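Local coordinates for uncharacterized protein (Bacteroides ovatus, PDB 4IRT) that is of unknown function but, as a putative neuraminidase with a BNR repeat-like beta-propeller domain, may act on sialic acid-containing or related glycans, at residues Asn247-Asn252 with Pro301-Gly306; Val277-Ile282 with Thr296-Pro301; Asn206-Tyr211 with Ala241-Gln246; Ile312-Pro317 with Phe330-Arg335. One frame throughout, in Å; residues are numbered along the deposited sequence.

Contact 1: residues Asn247-Asn252 with Pro301-Gly306; sequences NCELIN and PFTLKG
Glu249 and Leu304 mark the closest backbone approach here, their CA atoms 6.1 Å apart, and neither segment is regular helix or strand. Both lie in connecting loops of a beta-propeller: 247-252 is part of the loop that links strand 239-242 of one four-stranded sheet to strand 255-258 of the next, while 301-306 belongs to the connection between strands 290-294 and 318-322. With no backbone pairing across the gap, the side chain of Glu249 does the bridging. Its CG stands anti to the carbonyl carbon (chi1 -52°) and the chain bends at chi2, which swings the carboxylate over to 301-306. There its two oxygens take separate donors. OE1 accepts the backbone N of Leu304 at 2.8 Å in a nearly straight bond, met on the syn side but tilted from the carboxylate plane; OE2 uses its syn lone pair for the hydroxyl OG1 of Thr303, at 2.7 Å. Gripped at both oxygens, the carboxylate has little freedom to turn. Farther along, at Ile251, the contact becomes apolar. Tyr269 of strand 264-271 touches both Ile251 and Leu304, whose side chains meet at about a right angle, Ile251 CD1 lying 4.0 Å from Leu304 CD1. The same Leu304 CD1 also rests 3.7 Å from the carbonyl O of Leu250.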
# COMPACT_ATOMS: atom_id res chain seq x y z
N ASN A 247 -1.02 4.03 22.92
CA ASN A 247 -0.07 3.20 23.66
C ASN A 247 -0.36 1.70 23.63
O ASN A 247 -0.12 1.00 24.59
CB ASN A 247 0.08 3.72 25.09
CG ASN A 247 0.63 5.12 25.12
OD1 ASN A 247 1.80 5.32 24.81
ND2 ASN A 247 -0.20 6.09 25.48
N CYS A 248 -0.87 1.20 22.50
CA CYS A 248 -0.97 -0.24 22.33
C CYS A 248 -0.17 -0.74 21.14
O CYS A 248 -0.43 -1.85 20.63
CB CYS A 248 -2.44 -0.72 22.29
SG CYS A 248 -3.32 -0.34 20.78
N GLU A 249 0.81 0.06 20.73
CA GLU A 249 1.72 -0.26 19.62
C GLU A 249 0.97 -0.42 18.28
O GLU A 249 1.38 -1.17 17.40
CB GLU A 249 2.49 -1.55 19.93
CG GLU A 249 3.20 -1.60 21.25
CD GLU A 249 4.23 -0.50 21.47
OE1 GLU A 249 4.62 0.25 20.52
OE2 GLU A 249 4.70 -0.41 22.63
N LEU A 250 -0.15 0.27 18.15
CA LEU A 250 -0.88 0.31 16.91
C LEU A 250 -0.09 1.12 15.89
O LEU A 250 0.31 2.26 16.15
CB LEU A 250 -2.25 0.94 17.12
CG LEU A 250 -3.08 1.08 15.84
CD1 LEU A 250 -3.45 -0.26 15.26
CD2 LEU A 250 -4.29 1.95 16.13
N ILE A 251 0.16 0.50 14.75
CA ILE A 251 1.01 1.09 13.71
C ILE A 251 0.13 1.83 12.72
O ILE A 251 -1.08 1.57 12.61
CB ILE A 251 1.88 0.00 13.03
CG1 ILE A 251 2.95 0.57 12.07
CG2 ILE A 251 1.00 -1.01 12.31
CD1 ILE A 251 3.96 1.48 12.73
N ASN A 252 0.74 2.79 12.04
CA ASN A 252 0.07 3.55 10.99
C ASN A 252 0.60 3.21 9.60
O ASN A 252 1.75 2.82 9.46
CB ASN A 252 0.24 5.06 11.21
CG ASN A 252 1.68 5.46 11.41
OD1 ASN A 252 2.26 5.20 12.44
ND2 ASN A 252 2.26 6.10 10.40
N PRO A 301 9.32 -8.76 22.39
CA PRO A 301 8.76 -7.42 22.53
C PRO A 301 9.49 -6.38 21.72
O PRO A 301 10.67 -6.55 21.41
CB PRO A 301 8.92 -7.10 24.02
CG PRO A 301 10.05 -7.97 24.48
CD PRO A 301 9.92 -9.23 23.66
N PHE A 302 8.76 -5.33 21.36
CA PHE A 302 9.37 -4.08 20.92
C PHE A 302 8.35 -2.99 21.16
O PHE A 302 7.19 -3.27 21.46
CB PHE A 302 9.83 -4.10 19.45
CG PHE A 302 8.72 -4.11 18.43
CD1 PHE A 302 8.20 -2.92 17.92
CD2 PHE A 302 8.22 -5.31 17.95
CE1 PHE A 302 7.20 -2.95 16.96
CE2 PHE A 302 7.21 -5.34 16.99
CZ PHE A 302 6.70 -4.16 16.49
N THR A 303 8.79 -1.75 21.02
CA THR A 303 7.90 -0.60 21.16
C THR A 303 8.20 0.37 20.07
O THR A 303 9.35 0.47 19.61
CB THR A 303 8.01 0.08 22.55
OG1 THR A 303 6.98 1.08 22.66
CG2 THR A 303 9.38 0.71 22.78
N LEU A 304 7.16 1.06 19.61
CA LEU A 304 7.29 2.09 18.58
C LEU A 304 7.81 3.41 19.15
O LEU A 304 8.45 4.19 18.42
CB LEU A 304 5.93 2.33 17.92
CG LEU A 304 5.28 1.14 17.21
CD1 LEU A 304 3.87 1.47 16.70
CD2 LEU A 304 6.20 0.70 16.07
N LYS A 305 7.51 3.67 20.42
CA LYS A 305 7.90 4.92 21.07
C LYS A 305 9.42 5.12 21.04
O LYS A 305 10.18 4.17 21.28
CB LYS A 305 7.39 4.93 22.52
CG LYS A 305 7.63 6.23 23.29
CD LYS A 305 6.94 6.23 24.65
CE LYS A 305 7.05 7.59 25.35
NZ LYS A 305 6.52 7.58 26.76
N GLY A 306 9.84 6.36 20.76
CA GLY A 306 11.25 6.74 20.80
C GLY A 306 12.02 6.22 19.61
O GLY A 306 12.45 6.98 18.76

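Contact 2: residues Val277-Ile282 with Thr296-Pro301; sequences VPQYRI and TDRQTP
Val277 lays its two methyls against the backbone of 296-301: CG1 sits 3.5 Å from the carbonyl O of Arg298, and CG2 faces Gln299 O and the ring of Pro301. This is where the chain continues past the end of strand 290-294, the outermost strand of a four-stranded propeller sheet, alongside the start of strand 278-285. The two segments run roughly antiparallel, yet side chains make the hydrogen bonds between them. Gln279 imitates a strand neighbour. With CG beside its backbone N (chi1 -57°) and a fold at chi2, the amide comes alongside the backbone of Arg298. OE1 then accepts Arg298 N at 2.9 Å, in the carbonyl plane and on a lone pair, while NE2 gives a hydrogen to Arg298 O at 3.0 Å. Arg298 slides past Gln279 in the opposite direction, its guanidinium plane turned 57° from the amide. At the guanidinium edge NH1 donates to Pro278 O, a rather long bond of 3.3 Å but a straight one. NH1 also donates to Thr300 O at 2.9 Å, in a more bent bond whose acceptor is tilted out of the guanidinium plane. That second bond ties the arginine to its own loop, and NE forms a salt bridge with Asp332. Tyr280 presents its ring edge to Thr296 OG1, 4.3 Å from CD2, and its own hydroxyl bonds to Ala315 O. Both polar ends of the Gln279 amide are thus paired with the backbone N and O of one residue, Arg298, which fixes which way round it lies, and the buried arginine charge is probably balanced chiefly by Asp332.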
# COMPACT_ATOMS: atom_id res chain seq x y z
N VAL A 277 4.30 -7.22 23.71
CA VAL A 277 4.66 -7.79 22.40
C VAL A 277 3.61 -7.50 21.31
O VAL A 277 2.51 -8.06 21.33
CB VAL A 277 4.80 -9.31 22.49
CG1 VAL A 277 5.17 -9.90 21.14
CG2 VAL A 277 5.81 -9.71 23.57
N PRO A 278 3.96 -6.68 20.31
CA PRO A 278 3.02 -6.42 19.23
C PRO A 278 2.73 -7.70 18.46
O PRO A 278 3.63 -8.53 18.31
CB PRO A 278 3.77 -5.40 18.36
CG PRO A 278 4.75 -4.76 19.30
CD PRO A 278 5.19 -5.89 20.17
N GLN A 279 1.50 -7.85 17.97
CA GLN A 279 1.08 -9.05 17.26
C GLN A 279 0.35 -8.63 16.02
O GLN A 279 -0.42 -7.67 16.05
CB GLN A 279 0.09 -9.87 18.12
CG GLN A 279 0.61 -10.28 19.49
CD GLN A 279 1.62 -11.42 19.45
OE1 GLN A 279 1.91 -12.01 18.40
NE2 GLN A 279 2.17 -11.74 20.61
N TYR A 280 0.55 -9.39 14.95
CA TYR A 280 -0.17 -9.21 13.71
C TYR A 280 -1.66 -9.52 13.86
O TYR A 280 -2.07 -10.43 14.60
CB TYR A 280 0.44 -10.06 12.62
CG TYR A 280 1.73 -9.57 12.03
CD1 TYR A 280 1.76 -8.46 11.19
CD2 TYR A 280 2.95 -10.25 12.28
CE1 TYR A 280 2.92 -8.03 10.59
CE2 TYR A 280 4.15 -9.79 11.69
CZ TYR A 280 4.12 -8.71 10.85
OH TYR A 280 5.24 -8.23 10.20
N ARG A 281 -2.48 -8.72 13.18
CA ARG A 281 -3.92 -8.76 13.27
C ARG A 281 -4.57 -8.66 11.91
O ARG A 281 -4.02 -8.05 11.01
CB ARG A 281 -4.42 -7.53 14.04
CG ARG A 281 -3.68 -7.31 15.34
CD ARG A 281 -4.07 -8.28 16.43
NE ARG A 281 -3.27 -8.06 17.64
CZ ARG A 281 -3.63 -8.38 18.89
NH1 ARG A 281 -4.78 -8.99 19.09
NH2 ARG A 281 -2.83 -8.11 19.92
N ILE A 282 -5.77 -9.21 11.81
CA ILE A 282 -6.68 -8.88 10.72
C ILE A 282 -8.03 -8.40 11.30
O ILE A 282 -8.51 -8.94 12.29
CB ILE A 282 -6.83 -10.08 9.75
CG1 ILE A 282 -7.50 -9.65 8.45
CG2 ILE A 282 -7.58 -11.25 10.39
CD1 ILE A 282 -7.29 -10.61 7.30
N THR A 296 -0.27 -14.38 14.62
CA THR A 296 0.82 -15.24 15.14
C THR A 296 0.92 -15.09 16.66
O THR A 296 0.16 -14.34 17.24
CB THR A 296 2.18 -15.05 14.42
OG1 THR A 296 2.73 -13.79 14.73
CG2 THR A 296 2.05 -15.17 12.89
N ASP A 297 1.79 -15.86 17.29
CA ASP A 297 1.99 -15.77 18.72
C ASP A 297 3.45 -15.39 18.94
O ASP A 297 4.27 -16.21 19.36
CB ASP A 297 1.64 -17.09 19.44
CG ASP A 297 1.74 -16.98 20.97
OD1 ASP A 297 1.56 -15.86 21.53
OD2 ASP A 297 2.01 -18.01 21.64
N ARG A 298 3.77 -14.16 18.61
CA ARG A 298 5.13 -13.64 18.77
C ARG A 298 5.51 -13.59 20.26
O ARG A 298 4.66 -13.34 21.10
CB ARG A 298 5.24 -12.23 18.19
CG ARG A 298 4.81 -12.07 16.74
CD ARG A 298 5.06 -10.67 16.22
NE ARG A 298 6.50 -10.46 16.07
CZ ARG A 298 7.29 -9.78 16.89
NH1 ARG A 298 6.82 -9.09 17.93
NH2 ARG A 298 8.60 -9.74 16.64
N GLN A 299 6.79 -13.78 20.53
CA GLN A 299 7.38 -13.78 21.87
C GLN A 299 8.25 -12.56 22.18
O GLN A 299 8.54 -12.29 23.35
CB GLN A 299 8.32 -15.00 21.98
CG GLN A 299 7.62 -16.33 21.82
CD GLN A 299 6.49 -16.45 22.82
OE1 GLN A 299 6.74 -16.55 24.02
NE2 GLN A 299 5.25 -16.38 22.34
N THR A 300 8.74 -11.89 21.15
CA THR A 300 9.78 -10.88 21.28
C THR A 300 9.18 -9.47 21.27
O THR A 300 8.58 -9.06 20.28
CB THR A 300 10.80 -11.01 20.13
OG1 THR A 300 11.16 -12.39 20.02
CG2 THR A 300 12.05 -10.16 20.37
N PRO A 301 9.32 -8.76 22.39
CA PRO A 301 8.76 -7.42 22.53
C PRO A 301 9.49 -6.38 21.72
O PRO A 301 10.67 -6.55 21.41
CB PRO A 301 8.92 -7.10 24.02
CG PRO A 301 10.05 -7.97 24.48
CD PRO A 301 9.92 -9.23 23.66

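Contact 3: residues Asn206-Tyr211 with Ala241-Gln246; sequences NHDICY and ACRLPQ
A classic beta bulge joins the last two strands of a four-stranded propeller sheet here, with Ala241 and Cys242 both set opposite Ile209. Ile209 O receives Cys242 N at 3.1 Å, on a lone pair, and a weak bond from Ala241 N; in return Ile209 N donates to Cys242 O at 2.9 Å. This antiparallel hydrogen-bonded pair is the one regular bridge, after which the chain of 241-246 pulls out of strand form. Asp208 carries the pairing onward: its backbone N gives to Leu244 O, and its carboxylate OD1 takes Leu244 N at 3.1 Å on the anti side. The other oxygen, OD2, accepts His207 ND1 at 2.8 Å; that donor lies above the carboxylate plane, although OD2 itself lies in the imidazole plane. His207 NE2 is held in turn by Glu199. Without the carboxylate, as with an alanine here, Leu244 N and His207 ND1 would probably lose their acceptor and the imidazole would be freer to turn. Away from this polar line, Ile209 and Leu244 run side by side, CD1 to CD1 4.1 Å, and both touch Trp270 of the next sheet. One buried carboxylate thus substitutes for a backbone carbonyl while helping to orient the histidine, and His207 ND1 must carry a proton to make its bond.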
# COMPACT_ATOMS: atom_id res chain seq x y z
N ASN A 206 -1.07 7.13 18.05
CA ASN A 206 -1.99 6.48 17.12
C ASN A 206 -3.12 5.82 17.93
O ASN A 206 -2.88 5.29 19.03
CB ASN A 206 -1.30 5.34 16.34
CG ASN A 206 -0.30 5.81 15.31
OD1 ASN A 206 -0.29 6.98 14.85
ND2 ASN A 206 0.56 4.86 14.90
N HIS A 207 -4.32 5.88 17.39
CA HIS A 207 -5.43 5.18 17.99
C HIS A 207 -6.55 4.93 16.99
O HIS A 207 -6.76 5.73 16.07
CB HIS A 207 -5.96 5.94 19.21
CG HIS A 207 -6.44 7.33 18.91
ND1 HIS A 207 -7.77 7.62 18.66
CD2 HIS A 207 -5.79 8.52 18.88
CE1 HIS A 207 -7.90 8.93 18.46
NE2 HIS A 207 -6.71 9.49 18.59
N ASP A 208 -7.24 3.80 17.20
CA ASP A 208 -8.45 3.40 16.46
C ASP A 208 -8.21 3.01 15.00
O ASP A 208 -7.20 3.38 14.40
CB ASP A 208 -9.53 4.51 16.53
CG ASP A 208 -9.97 4.79 17.95
OD1 ASP A 208 -10.29 3.83 18.70
OD2 ASP A 208 -10.00 5.98 18.34
N ILE A 209 -9.13 2.20 14.48
CA ILE A 209 -9.23 1.87 13.07
C ILE A 209 -10.63 2.22 12.58
O ILE A 209 -11.63 1.66 13.08
CB ILE A 209 -8.93 0.38 12.78
CG1 ILE A 209 -7.57 -0.01 13.40
CG2 ILE A 209 -8.95 0.12 11.27
CD1 ILE A 209 -7.10 -1.43 13.12
N CYS A 210 -10.69 3.10 11.59
CA CYS A 210 -11.96 3.62 11.07
C CYS A 210 -12.14 3.20 9.60
O CYS A 210 -11.20 2.81 8.95
CB CYS A 210 -12.00 5.15 11.19
SG CYS A 210 -11.92 5.78 12.90
N TYR A 211 -13.35 3.34 9.07
CA TYR A 211 -13.67 2.77 7.77
C TYR A 211 -14.73 3.59 7.04
O TYR A 211 -15.64 4.10 7.66
CB TYR A 211 -14.19 1.35 7.95
CG TYR A 211 -14.65 0.71 6.66
CD1 TYR A 211 -13.73 0.14 5.78
CD2 TYR A 211 -15.99 0.67 6.32
CE1 TYR A 211 -14.14 -0.43 4.58
CE2 TYR A 211 -16.41 0.12 5.12
CZ TYR A 211 -15.49 -0.45 4.27
OH TYR A 211 -15.89 -1.06 3.09
N ALA A 241 -14.16 0.55 12.96
CA ALA A 241 -13.96 -0.87 12.70
C ALA A 241 -13.37 -1.59 13.91
O ALA A 241 -13.74 -2.74 14.20
CB ALA A 241 -13.10 -1.09 11.48
N CYS A 242 -12.48 -0.91 14.63
CA CYS A 242 -11.89 -1.48 15.84
C CYS A 242 -11.43 -0.34 16.71
O CYS A 242 -10.58 0.49 16.29
CB CYS A 242 -10.73 -2.44 15.51
SG CYS A 242 -10.13 -3.39 16.95
N ARG A 243 -12.00 -0.28 17.92
CA ARG A 243 -11.58 0.72 18.89
C ARG A 243 -10.34 0.26 19.63
O ARG A 243 -10.33 -0.78 20.27
CB ARG A 243 -12.68 1.03 19.90
CG ARG A 243 -13.82 1.80 19.26
CD ARG A 243 -14.32 2.90 20.15
NE ARG A 243 -15.59 3.36 19.64
CZ ARG A 243 -15.82 4.60 19.24
NH1 ARG A 243 -14.87 5.51 19.32
NH2 ARG A 243 -17.02 4.91 18.77
N LEU A 244 -9.28 1.07 19.53
CA LEU A 244 -7.99 0.73 20.11
C LEU A 244 -7.38 1.98 20.68
O LEU A 244 -7.35 3.01 20.01
CB LEU A 244 -7.06 0.18 19.01
CG LEU A 244 -7.44 -1.20 18.48
CD1 LEU A 244 -6.71 -1.49 17.18
CD2 LEU A 244 -7.17 -2.27 19.52
N PRO A 245 -6.83 1.88 21.89
CA PRO A 245 -6.33 3.06 22.56
C PRO A 245 -4.96 3.54 22.04
O PRO A 245 -4.27 2.85 21.29
CB PRO A 245 -6.19 2.58 24.01
CG PRO A 245 -5.75 1.14 23.83
CD PRO A 245 -6.64 0.66 22.72
N GLN A 246 -4.53 4.70 22.53
CA GLN A 246 -3.15 5.10 22.38
C GLN A 246 -2.31 4.12 23.22
O GLN A 246 -2.86 3.44 24.09
CB GLN A 246 -2.97 6.53 22.85
CG GLN A 246 -3.82 7.52 22.05
CD GLN A 246 -3.54 8.96 22.43
OE1 GLN A 246 -2.41 9.35 22.74
NE2 GLN A 246 -4.59 9.79 22.39

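Contact 4: residues Ile312-Pro317 with Phe330-Arg335; sequences IPIARP and FRDEER
Arg331 and Asp332 lie against Ile314 and Ala315 where two propeller loops come together through a single backbone bridge, Ile314 with Asp332. Arg331 comes first. Its carbonyl O accepts Ala315 N at 2.9 Å, while its side chain, CG anti to the backbone N (chi1 170°) and bent at chi2 and chi3, curls back over the same peptide. Ala315 N sits 3.5 Å above the centre of the guanidinium, and the methyl CB of Ala315 touches NE and NH2. In the guanidinium plane NH1 donates to Ile312 O at 3.1 Å; a water links that carbonyl to NH2, and NE bonds to Trp365 O. The carbonyls of Ile312 and Trp365 would probably lose these donors if a leucine replaced the arginine, with residues 312-315 of the loop less firmly held. Asp332 follows, its carboxylate alongside Ile314, with OD1 3.5 Å from CG2. OD1 also accepts Glu334 N at 2.8 Å, closing an Asx turn. Glu333 then donates its N to Pro313 O at 3.0 Å and lays its extended chain on the proline, CD 3.8 Å from CB. Just ahead of strand 318-322 and at the end of strand 325-330, the contact flanks the start of one propeller sheet, with Ile314 packed on Tyr269 and Tyr280 of strands 264-271 and 278-285 in the preceding sheet.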
# COMPACT_ATOMS: atom_id res chain seq x y z
N ILE A 312 12.03 -1.08 12.76
CA ILE A 312 10.99 -1.85 13.42
C ILE A 312 11.21 -3.33 13.04
O ILE A 312 11.40 -3.66 11.86
CB ILE A 312 9.58 -1.37 13.04
CG1 ILE A 312 9.41 0.13 13.36
CG2 ILE A 312 8.54 -2.17 13.80
CD1 ILE A 312 8.27 0.79 12.63
N PRO A 313 11.19 -4.23 14.03
CA PRO A 313 11.55 -5.63 13.82
C PRO A 313 10.59 -6.43 12.96
O PRO A 313 10.92 -7.55 12.56
CB PRO A 313 11.53 -6.22 15.24
CG PRO A 313 11.44 -5.08 16.17
CD PRO A 313 10.83 -3.95 15.43
N ILE A 314 9.40 -5.90 12.71
CA ILE A 314 8.43 -6.57 11.86
C ILE A 314 7.95 -5.59 10.77
O ILE A 314 7.97 -4.36 10.95
CB ILE A 314 7.24 -7.16 12.63
CG1 ILE A 314 6.39 -6.08 13.27
CG2 ILE A 314 7.71 -8.12 13.72
CD1 ILE A 314 5.18 -6.60 14.00
N ALA A 315 7.54 -6.15 9.64
CA ALA A 315 7.02 -5.37 8.53
C ALA A 315 5.54 -5.11 8.68
O ALA A 315 4.81 -5.95 9.19
CB ALA A 315 7.26 -6.09 7.22
N ARG A 316 5.10 -3.98 8.17
CA ARG A 316 3.67 -3.79 7.98
C ARG A 316 3.19 -4.77 6.86
O ARG A 316 3.92 -5.05 5.91
CB ARG A 316 3.38 -2.36 7.62
CG ARG A 316 3.64 -1.46 8.81
CD ARG A 316 3.58 -0.00 8.47
NE ARG A 316 4.67 0.37 7.59
CZ ARG A 316 5.01 1.61 7.29
NH1 ARG A 316 4.30 2.63 7.75
NH2 ARG A 316 6.02 1.83 6.47
N PRO A 317 2.00 -5.34 7.03
CA PRO A 317 1.61 -6.47 6.21
C PRO A 317 0.79 -6.18 4.97
O PRO A 317 0.21 -5.09 4.81
CB PRO A 317 0.79 -7.30 7.19
CG PRO A 317 0.09 -6.28 8.01
CD PRO A 317 1.15 -5.21 8.23
N PHE A 330 4.10 -11.09 5.55
CA PHE A 330 4.81 -10.34 6.54
C PHE A 330 6.31 -10.64 6.56
O PHE A 330 6.81 -11.37 5.72
CB PHE A 330 4.17 -10.55 7.91
CG PHE A 330 4.39 -11.92 8.50
CD1 PHE A 330 3.60 -13.00 8.11
CD2 PHE A 330 5.32 -12.11 9.52
CE1 PHE A 330 3.74 -14.23 8.72
CE2 PHE A 330 5.48 -13.36 10.10
CZ PHE A 330 4.70 -14.43 9.68
N ARG A 331 7.01 -10.02 7.49
CA ARG A 331 8.45 -10.26 7.69
C ARG A 331 8.72 -10.00 9.15
O ARG A 331 8.32 -8.96 9.68
CB ARG A 331 9.23 -9.34 6.75
CG ARG A 331 10.75 -9.26 6.96
CD ARG A 331 11.16 -8.27 8.03
NE ARG A 331 10.85 -6.91 7.61
CZ ARG A 331 10.85 -5.84 8.40
NH1 ARG A 331 11.11 -5.92 9.71
NH2 ARG A 331 10.61 -4.67 7.85
N ASP A 332 9.46 -10.90 9.78
CA ASP A 332 9.64 -10.86 11.24
C ASP A 332 11.06 -11.25 11.61
O ASP A 332 11.55 -12.31 11.20
CB ASP A 332 8.60 -11.80 11.88
CG ASP A 332 8.43 -11.62 13.41
OD1 ASP A 332 9.37 -11.21 14.13
OD2 ASP A 332 7.32 -11.99 13.88
N GLU A 333 11.73 -10.42 12.40
CA GLU A 333 13.04 -10.78 12.98
C GLU A 333 13.03 -12.14 13.69
O GLU A 333 14.04 -12.87 13.67
CB GLU A 333 13.52 -9.74 13.98
CG GLU A 333 14.20 -8.55 13.33
CD GLU A 333 14.97 -7.67 14.32
OE1 GLU A 333 15.17 -8.08 15.49
OE2 GLU A 333 15.37 -6.56 13.90
N GLU A 334 11.90 -12.49 14.30
CA GLU A 334 11.76 -13.81 14.93
C GLU A 334 11.91 -14.96 13.96
O GLU A 334 12.15 -16.09 14.40
CB GLU A 334 10.37 -13.98 15.59
CG GLU A 334 10.24 -13.29 16.92
CD GLU A 334 9.05 -13.77 17.75
OE1 GLU A 334 8.25 -14.62 17.31
OE2 GLU A 334 8.92 -13.29 18.86
N ARG A 335 11.64 -14.72 12.68
CA ARG A 335 11.79 -15.73 11.64
C ARG A 335 12.99 -15.43 10.74
O ARG A 335 13.03 -15.85 9.59
CB ARG A 335 10.52 -15.81 10.80
CG ARG A 335 9.28 -16.16 11.63
CD ARG A 335 8.07 -16.53 10.77
NE ARG A 335 8.28 -17.77 10.04
CZ ARG A 335 8.02 -18.99 10.48
NH1 ARG A 335 7.51 -19.18 11.70
NH2 ARG A 335 8.28 -20.03 9.71
O HOH W 1 10.56 -2.03 9.35

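Contact 1 lies on the same side of the chain's centre as each of the other three, all of them in and between consecutive propeller sheets. Contacts 2 and 4 are the nearest pair, with centres about 10 Å apart: Thr300 OG1 lies 2.7 Å from Glu334 OE2 in a probable hydrogen bond. Contact 1 shares Pro301 with contact 2, and its Phe302 wedges between neighbours, CE2 3.4 Å from Pro278 CG and CG 3.7 Å from Pro313 CG of contact 4. Toward contact 3 the link is Asn206, whose ND2 probably bonds to Leu250 O (2.9 Å) and Asn252 OD1. Contacts 3 and 4 do not touch, their centres about 21 Å apart; contact 1 joins them.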